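Local atomic coordinates of oxidoreductase (Methanosarcina mazei, PDB entry 3KA7), a protein that binds flavin-adenine dinucleotide and probably acts as an oxidoreductase of the flavin-containing amine oxidoreductase family. Residues A[41-55]-A[319-331]. Sequence-based numbering, arbitrary orientation.
Sequences NLSYKGFQLSSGAFH and ELAPPGKHLTMCH. With FAD (flavin-adenine dinucleotide), chain B.
Pro322 lays its CD over the centre of the Phe47 ring, a CH-pi contact in which the carbon stands 3.5 Å from the ring centroid and 6° off the normal. Phe47 holds its CG beside the backbone N and anti to the carbonyl carbon (chi1 -73°), which carries the ring into the bend of 319-331; there CE1 meets Ala321 CB at 3.5 Å and an edge points at His326 O and Leu327 CB. Replacing Phe47 by an alanine is likely to strip Pro322 CD of its aromatic platform and open a gap between Ala321 and Leu327. Beside the ring, Gln48 N gives Leu320 O a nearly straight hydrogen bond (2.8 Å, 173° at the hydrogen), entering from above the carbonyl plane. Leu320 CD2 presses on Gln48 CB, while Leu320 CD1 lies loosely over one face of the His55 imidazole, offset toward its rim. Leu327, with CG anti to its own N, sends CD1 against Leu49 CD2 at 3.4 Å, a tight methyl contact. Further along strand 326-334, Met329 and Phe54 run past each other in opposite directions: Met329 CB touches Phe54 CE1, and Met329 SE, the selenium of a selenomethionine, stands above the Phe54 face at a distance, 5.1 Å from the ring centroid, in a Met-aromatic contact. Phe54 turns one edge to Met329 O and Cys330 O and brings FAD C6 to its rim as well, while its backbone N donates to FAD O4 at 3.2 Å. The hairpin 41-50 and the loop after it are thus packed on the mixed sheet of the flavin-containing amine oxidoreductase fold, with Phe54 wedged between strand 326-334 and the isoalloxazine in the FAD site.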
loop_
_atom_site.group_PDB
_atom_site.type_symbol
_atom_site.label_atom_id
_atom_site.label_comp_id
_atom_site.label_asym_id
_atom_site.label_seq_id
_atom_site.Cartn_x
_atom_site.Cartn_y
_atom_site.Cartn_z
ATOM N N ASN A 41 -6.127 -8.375 -9.889
ATOM C CA ASN A 41 -5.696 -9.775 -9.862
ATOM C C ASN A 41 -4.892 -10.137 -11.099
ATOM O O ASN A 41 -5.044 -9.517 -12.150
ATOM C CB ASN A 41 -6.900 -10.720 -9.746
ATOM C CG ASN A 41 -7.600 -10.626 -8.402
ATOM O OD1 ASN A 41 -7.404 -9.672 -7.642
ATOM N ND2 ASN A 41 -8.432 -11.618 -8.106
ATOM N N LEU A 42 -4.038 -11.141 -10.967
ATOM C CA LEU A 42 -3.320 -11.697 -12.099
ATOM C C LEU A 42 -3.522 -13.199 -12.053
ATOM O O LEU A 42 -3.127 -13.843 -11.085
ATOM C CB LEU A 42 -1.833 -11.372 -12.012
ATOM C CG LEU A 42 -0.928 -12.373 -12.733
ATOM C CD1 LEU A 42 -1.114 -12.252 -14.231
ATOM C CD2 LEU A 42 0.530 -12.162 -12.355
ATOM N N SER A 43 -4.184 -13.743 -13.073
ATOM C CA SER A 43 -4.400 -15.188 -13.159
ATOM C C SER A 43 -3.074 -15.864 -13.506
ATOM O O SER A 43 -2.468 -15.560 -14.532
ATOM C CB SER A 43 -5.454 -15.517 -14.224
ATOM O OG SER A 43 -6.705 -14.915 -13.928
ATOM N N TYR A 44 -2.615 -16.771 -12.649
ATOM C CA TYR A 44 -1.321 -17.420 -12.842
ATOM C C TYR A 44 -1.354 -18.862 -12.346
ATOM O O TYR A 44 -1.439 -19.115 -11.146
ATOM C CB TYR A 44 -0.206 -16.650 -12.131
ATOM C CG TYR A 44 1.186 -17.069 -12.542
ATOM C CD1 TYR A 44 1.768 -16.574 -13.711
ATOM C CD2 TYR A 44 1.930 -17.946 -11.758
ATOM C CE1 TYR A 44 3.052 -16.955 -14.083
ATOM C CE2 TYR A 44 3.211 -18.327 -12.126
ATOM C CZ TYR A 44 3.762 -17.832 -13.291
ATOM O OH TYR A 44 5.033 -18.212 -13.657
ATOM N N LYS A 45 -1.294 -19.801 -13.285
ATOM C CA LYS A 45 -1.275 -21.224 -12.952
ATOM C C LYS A 45 -2.396 -21.665 -12.002
ATOM O O LYS A 45 -2.180 -22.477 -11.103
ATOM C CB LYS A 45 0.106 -21.621 -12.424
ATOM C CG LYS A 45 1.183 -21.460 -13.487
ATOM C CD LYS A 45 2.529 -21.988 -13.048
ATOM C CE LYS A 45 3.527 -21.881 -14.202
ATOM N NZ LYS A 45 4.905 -22.216 -13.783
ATOM N N GLY A 46 -3.592 -21.126 -12.210
ATOM C CA GLY A 46 -4.748 -21.514 -11.418
ATOM C C GLY A 46 -4.898 -20.722 -10.130
ATOM O O GLY A 46 -5.837 -20.944 -9.377
ATOM N N PHE A 47 -3.966 -19.800 -9.888
ATOM C CA PHE A 47 -4.002 -18.929 -8.710
ATOM C C PHE A 47 -4.416 -17.519 -9.107
ATOM O O PHE A 47 -4.107 -17.066 -10.213
ATOM C CB PHE A 47 -2.616 -18.847 -8.068
ATOM C CG PHE A 47 -2.206 -20.088 -7.331
ATOM C CD1 PHE A 47 -2.368 -20.172 -5.955
ATOM C CD2 PHE A 47 -1.651 -21.164 -8.006
ATOM C CE1 PHE A 47 -1.985 -21.312 -5.257
ATOM C CE2 PHE A 47 -1.264 -22.305 -7.315
ATOM C CZ PHE A 47 -1.433 -22.381 -5.942
ATOM N N GLN A 48 -5.102 -16.826 -8.202
ATOM C CA GLN A 48 -5.357 -15.403 -8.377
ATOM C C GLN A 48 -4.277 -14.623 -7.631
ATOM O O GLN A 48 -4.444 -14.291 -6.464
ATOM C CB GLN A 48 -6.739 -15.021 -7.840
ATOM C CG GLN A 48 -7.905 -15.513 -8.694
ATOM C CD GLN A 48 -7.885 -14.935 -10.099
ATOM O OE1 GLN A 48 -7.734 -15.672 -11.085
ATOM N NE2 GLN A 48 -8.030 -13.616 -10.203
ATOM N N LEU A 49 -3.156 -14.388 -8.303
ATOM C CA LEU A 49 -2.107 -13.543 -7.748
ATOM C C LEU A 49 -2.561 -12.095 -7.944
ATOM O O LEU A 49 -3.715 -11.838 -8.288
ATOM C CB LEU A 49 -0.768 -13.817 -8.453
ATOM C CG LEU A 49 -0.282 -15.278 -8.441
ATOM C CD1 LEU A 49 1.147 -15.421 -9.026
ATOM C CD2 LEU A 49 -0.358 -15.848 -7.018
ATOM N N SER A 50 -1.669 -11.142 -7.721
ATOM C CA SER A 50 -2.059 -9.750 -7.884
ATOM C C SER A 50 -1.001 -8.967 -8.628
ATOM O O SER A 50 0.145 -9.409 -8.764
ATOM C CB SER A 50 -2.309 -9.080 -6.535
ATOM O OG SER A 50 -1.089 -8.676 -5.941
ATOM N N SER A 51 -1.407 -7.803 -9.115
ATOM C CA SER A 51 -0.502 -6.875 -9.784
ATOM C C SER A 51 0.313 -6.038 -8.791
ATOM O O SER A 51 1.087 -5.162 -9.187
ATOM C CB SER A 51 -1.317 -5.935 -10.657
ATOM O OG SER A 51 -2.319 -5.325 -9.873
ATOM N N GLY A 52 0.134 -6.298 -7.504
ATOM C CA GLY A 52 0.861 -5.569 -6.479
ATOM C C GLY A 52 0.376 -5.995 -5.108
ATOM O O GLY A 52 0.930 -6.925 -4.502
ATOM N N ALA A 53 -0.664 -5.317 -4.632
ATOM C CA ALA A 53 -1.176 -5.479 -3.268
ATOM C C ALA A 53 -1.505 -6.928 -2.884
ATOM O O ALA A 53 -1.936 -7.729 -3.710
ATOM C CB ALA A 53 -2.399 -4.586 -3.066
ATOM N N PHE A 54 -1.307 -7.245 -1.610
ATOM C CA PHE A 54 -1.416 -8.610 -1.130
ATOM C C PHE A 54 -2.875 -8.964 -0.833
ATOM O O PHE A 54 -3.158 -9.651 0.149
ATOM C CB PHE A 54 -0.575 -8.782 0.140
ATOM C CG PHE A 54 0.906 -8.984 -0.099
ATOM C CD1 PHE A 54 1.565 -10.054 0.494
ATOM C CD2 PHE A 54 1.645 -8.106 -0.865
ATOM C CE1 PHE A 54 2.937 -10.242 0.312
ATOM C CE2 PHE A 54 3.021 -8.292 -1.044
ATOM C CZ PHE A 54 3.653 -9.357 -0.472
ATOM N N HIS A 55 -3.809 -8.508 -1.673
ATOM C CA HIS A 55 -5.229 -8.883 -1.473
ATOM C C HIS A 55 -5.742 -8.547 -0.071
ATOM O O HIS A 55 -6.554 -9.286 0.509
ATOM C CB HIS A 55 -5.425 -10.376 -1.747
ATOM C CG HIS A 55 -5.302 -10.744 -3.197
ATOM N ND1 HIS A 55 -4.667 -11.893 -3.626
ATOM C CD2 HIS A 55 -5.735 -10.114 -4.313
ATOM C CE1 HIS A 55 -4.720 -11.953 -4.947
ATOM N NE2 HIS A 55 -5.360 -10.886 -5.386
ATOM N N GLU A 319 -11.247 -19.442 -3.181
ATOM C CA GLU A 319 -11.359 -19.413 -4.647
ATOM C C GLU A 319 -10.139 -18.780 -5.315
ATOM O O GLU A 319 -10.012 -18.801 -6.541
ATOM C CB GLU A 319 -12.630 -18.679 -5.110
ATOM C CG GLU A 319 -13.942 -19.199 -4.514
ATOM C CD GLU A 319 -14.269 -20.621 -4.922
ATOM O OE1 GLU A 319 -14.018 -20.990 -6.092
ATOM O OE2 GLU A 319 -14.789 -21.374 -4.069
ATOM N N LEU A 320 -9.248 -18.199 -4.514
ATOM C CA LEU A 320 -8.055 -17.557 -5.069
ATOM C C LEU A 320 -6.927 -18.551 -5.375
ATOM O O LEU A 320 -5.859 -18.163 -5.835
ATOM C CB LEU A 320 -7.554 -16.455 -4.131
ATOM C CG LEU A 320 -8.582 -15.353 -3.859
ATOM C CD1 LEU A 320 -8.013 -14.328 -2.890
ATOM C CD2 LEU A 320 -9.004 -14.690 -5.155
ATOM N N ALA A 321 -7.173 -19.835 -5.119
ATOM C CA ALA A 321 -6.228 -20.893 -5.423
ATOM C C ALA A 321 -6.984 -22.149 -5.852
ATOM O O ALA A 321 -8.180 -22.280 -5.560
ATOM C CB ALA A 321 -5.362 -21.205 -4.214
ATOM N N PRO A 322 -6.287 -23.074 -6.531
ATOM C CA PRO A 322 -6.880 -24.376 -6.855
ATOM C C PRO A 322 -7.213 -25.162 -5.596
ATOM O O PRO A 322 -6.648 -24.903 -4.532
ATOM C CB PRO A 322 -5.752 -25.115 -7.584
ATOM C CG PRO A 322 -4.795 -24.054 -8.038
ATOM C CD PRO A 322 -4.913 -22.935 -7.049
ATOM N N PRO A 323 -8.093 -26.168 -5.727
ATOM C CA PRO A 323 -8.469 -27.067 -4.640
ATOM C C PRO A 323 -7.246 -27.677 -3.942
ATOM O O PRO A 323 -6.307 -28.127 -4.603
ATOM C CB PRO A 323 -9.271 -28.162 -5.366
ATOM C CG PRO A 323 -9.874 -27.451 -6.534
ATOM C CD PRO A 323 -8.817 -26.468 -6.976
ATOM N N GLY A 324 -7.252 -27.661 -2.614
ATOM C CA GLY A 324 -6.172 -28.269 -1.836
ATOM C C GLY A 324 -4.867 -27.490 -1.875
ATOM O O GLY A 324 -3.789 -28.037 -1.613
ATOM N N LYS A 325 -4.952 -26.212 -2.228
ATOM C CA LYS A 325 -3.760 -25.370 -2.227
ATOM C C LYS A 325 -4.045 -24.108 -1.432
ATOM O O LYS A 325 -5.193 -23.674 -1.343
ATOM C CB LYS A 325 -3.353 -24.985 -3.658
ATOM C CG LYS A 325 -2.879 -26.151 -4.528
ATOM C CD LYS A 325 -1.741 -26.909 -3.875
ATOM C CE LYS A 325 -1.383 -28.163 -4.668
ATOM N NZ LYS A 325 -0.855 -27.840 -6.025
ATOM N N HIS A 326 -3.003 -23.535 -0.840
ATOM C CA HIS A 326 -3.107 -22.197 -0.264
ATOM C C HIS A 326 -2.187 -21.255 -1.036
ATOM O O HIS A 326 -1.177 -21.677 -1.601
ATOM C CB HIS A 326 -2.727 -22.186 1.223
ATOM C CG HIS A 326 -3.857 -22.540 2.139
ATOM N ND1 HIS A 326 -4.962 -21.733 2.305
ATOM C CD2 HIS A 326 -4.058 -23.622 2.931
ATOM C CE1 HIS A 326 -5.795 -22.296 3.160
ATOM N NE2 HIS A 326 -5.266 -23.440 3.564
ATOM N N LEU A 327 -2.563 -19.983 -1.069
ATOM C CA LEU A 327 -1.708 -18.945 -1.635
ATOM C C LEU A 327 -1.075 -18.208 -0.476
ATOM O O LEU A 327 -1.770 -17.541 0.288
ATOM C CB LEU A 327 -2.540 -17.974 -2.466
ATOM C CG LEU A 327 -1.829 -16.746 -3.051
ATOM C CD1 LEU A 327 -0.545 -17.131 -3.825
ATOM C CD2 LEU A 327 -2.792 -15.938 -3.923
ATOM N N THR A 328 0.235 -18.335 -0.349
ATOM C CA THR A 328 0.963 -17.684 0.731
ATOM C C THR A 328 1.917 -16.691 0.087
ATOM O O THR A 328 2.733 -17.070 -0.761
ATOM C CB THR A 328 1.747 -18.707 1.543
ATOM O OG1 THR A 328 0.860 -19.754 1.966
ATOM C CG2 THR A 328 2.406 -18.052 2.772
HETATM N N MSE A 329 1.790 -15.421 0.474
HETATM C CA MSE A 329 2.601 -14.351 -0.118
HETATM C C MSE A 329 3.483 -13.662 0.919
HETATM O O MSE A 329 3.022 -13.311 2.004
HETATM C CB MSE A 329 1.719 -13.344 -0.858
HETATM C CG MSE A 329 0.972 -13.980 -2.027
HETATM SE SE MSE A 329 -0.059 -12.704 -3.045
HETATM C CE MSE A 329 -1.345 -12.200 -1.731
ATOM N N CYS A 330 4.751 -13.478 0.561
ATOM C CA CYS A 330 5.766 -12.926 1.445
ATOM C C CYS A 330 6.230 -11.572 0.924
ATOM O O CYS A 330 6.340 -11.385 -0.283
ATOM C CB CYS A 330 6.981 -13.847 1.472
ATOM S SG CYS A 330 6.564 -15.592 1.775
ATOM N N HIS A 331 6.524 -10.650 1.833
ATOM C CA HIS A 331 7.073 -9.345 1.437
ATOM C C HIS A 331 8.428 -9.082 2.067
ATOM O O HIS A 331 8.641 -9.350 3.259
ATOM C CB HIS A 331 6.163 -8.191 1.844
ATOM C CG HIS A 331 6.595 -6.876 1.265
ATOM N ND1 HIS A 331 6.523 -6.603 -0.085
ATOM C CD2 HIS A 331 7.152 -5.784 1.843
ATOM C CE1 HIS A 331 7.003 -5.391 -0.314
ATOM N NE2 HIS A 331 7.384 -4.870 0.841
HETATM P PA FAD B . -1.647 2.795 -9.668
HETATM O O1A FAD B . -0.256 3.372 -9.685
HETATM O O2A FAD B . -1.779 1.363 -9.205
HETATM O O5B FAD B . -2.286 2.922 -11.135
HETATM C C5B FAD B . -1.807 3.917 -12.031
HETATM C C4B FAD B . -2.452 3.557 -13.374
HETATM O O4B FAD B . -2.150 4.520 -14.364
HETATM C C3B FAD B . -1.941 2.205 -13.879
HETATM O O3B FAD B . -3.029 1.331 -14.136
HETATM C C2B FAD B . -1.186 2.558 -15.163
HETATM O O2B FAD B . -1.262 1.546 -16.149
HETATM C C1B FAD B . -1.863 3.855 -15.592
HETATM N N9A FAD B . -1.027 4.758 -16.393
HETATM C C8A FAD B . 0.298 5.106 -16.229
HETATM N N7A FAD B . 0.614 6.030 -17.182
HETATM C C5A FAD B . -0.499 6.256 -17.931
HETATM C C6A FAD B . -0.747 7.064 -19.031
HETATM N N6A FAD B . 0.185 7.909 -19.462
HETATM N N1A FAD B . -2.011 7.075 -19.585
HETATM C C2A FAD B . -3.022 6.288 -19.073
HETATM N N3A FAD B . -2.774 5.480 -17.984
HETATM C C4A FAD B . -1.529 5.472 -17.440
HETATM N N1 FAD B . -1.640 -1.745 -0.486
HETATM C C2 FAD B . -2.537 -2.171 0.478
HETATM O O2 FAD B . -3.416 -1.398 0.885
HETATM N N3 FAD B . -2.421 -3.452 0.995
HETATM C C4 FAD B . -1.421 -4.304 0.560
HETATM O O4 FAD B . -1.313 -5.443 1.014
HETATM C C4X FAD B . -0.517 -3.877 -0.402
HETATM N N5 FAD B . 0.500 -4.719 -0.828
HETATM C C5X FAD B . 1.384 -4.281 -1.799
HETATM C C6 FAD B . 2.402 -5.122 -2.250
HETATM C C7 FAD B . 3.279 -4.694 -3.240
HETATM C C7M FAD B . 4.372 -5.623 -3.705
HETATM C C8 FAD B . 3.133 -3.418 -3.768
HETATM C C8M FAD B . 4.065 -2.914 -4.832
HETATM C C9 FAD B . 2.125 -2.570 -3.313
HETATM C C9A FAD B . 1.242 -3.005 -2.330
HETATM N N10 FAD B . 0.236 -2.162 -1.876
HETATM C C10 FAD B . -0.644 -2.595 -0.922
HETATM C "C1'" FAD B . 0.121 -0.754 -2.360
HETATM C "C2'" FAD B . -0.974 -0.688 -3.432
HETATM O "O2'" FAD B . -0.805 -1.766 -4.349
HETATM C "C3'" FAD B . -0.881 0.653 -4.153
HETATM O "O3'" FAD B . -0.750 1.693 -3.192
HETATM C "C4'" FAD B . -2.068 1.000 -5.048
HETATM O "O4'" FAD B . -2.422 -0.068 -5.903
HETATM C "C5'" FAD B . -1.632 2.178 -5.914
HETATM O "O5'" FAD B . -2.789 2.702 -6.519
HETATM P P FAD B . -2.729 4.091 -7.286
HETATM O O1P FAD B . -4.035 4.817 -7.076
HETATM O O2P FAD B . -1.490 4.889 -6.933
HETATM O O3P FAD B . -2.667 3.741 -8.856
#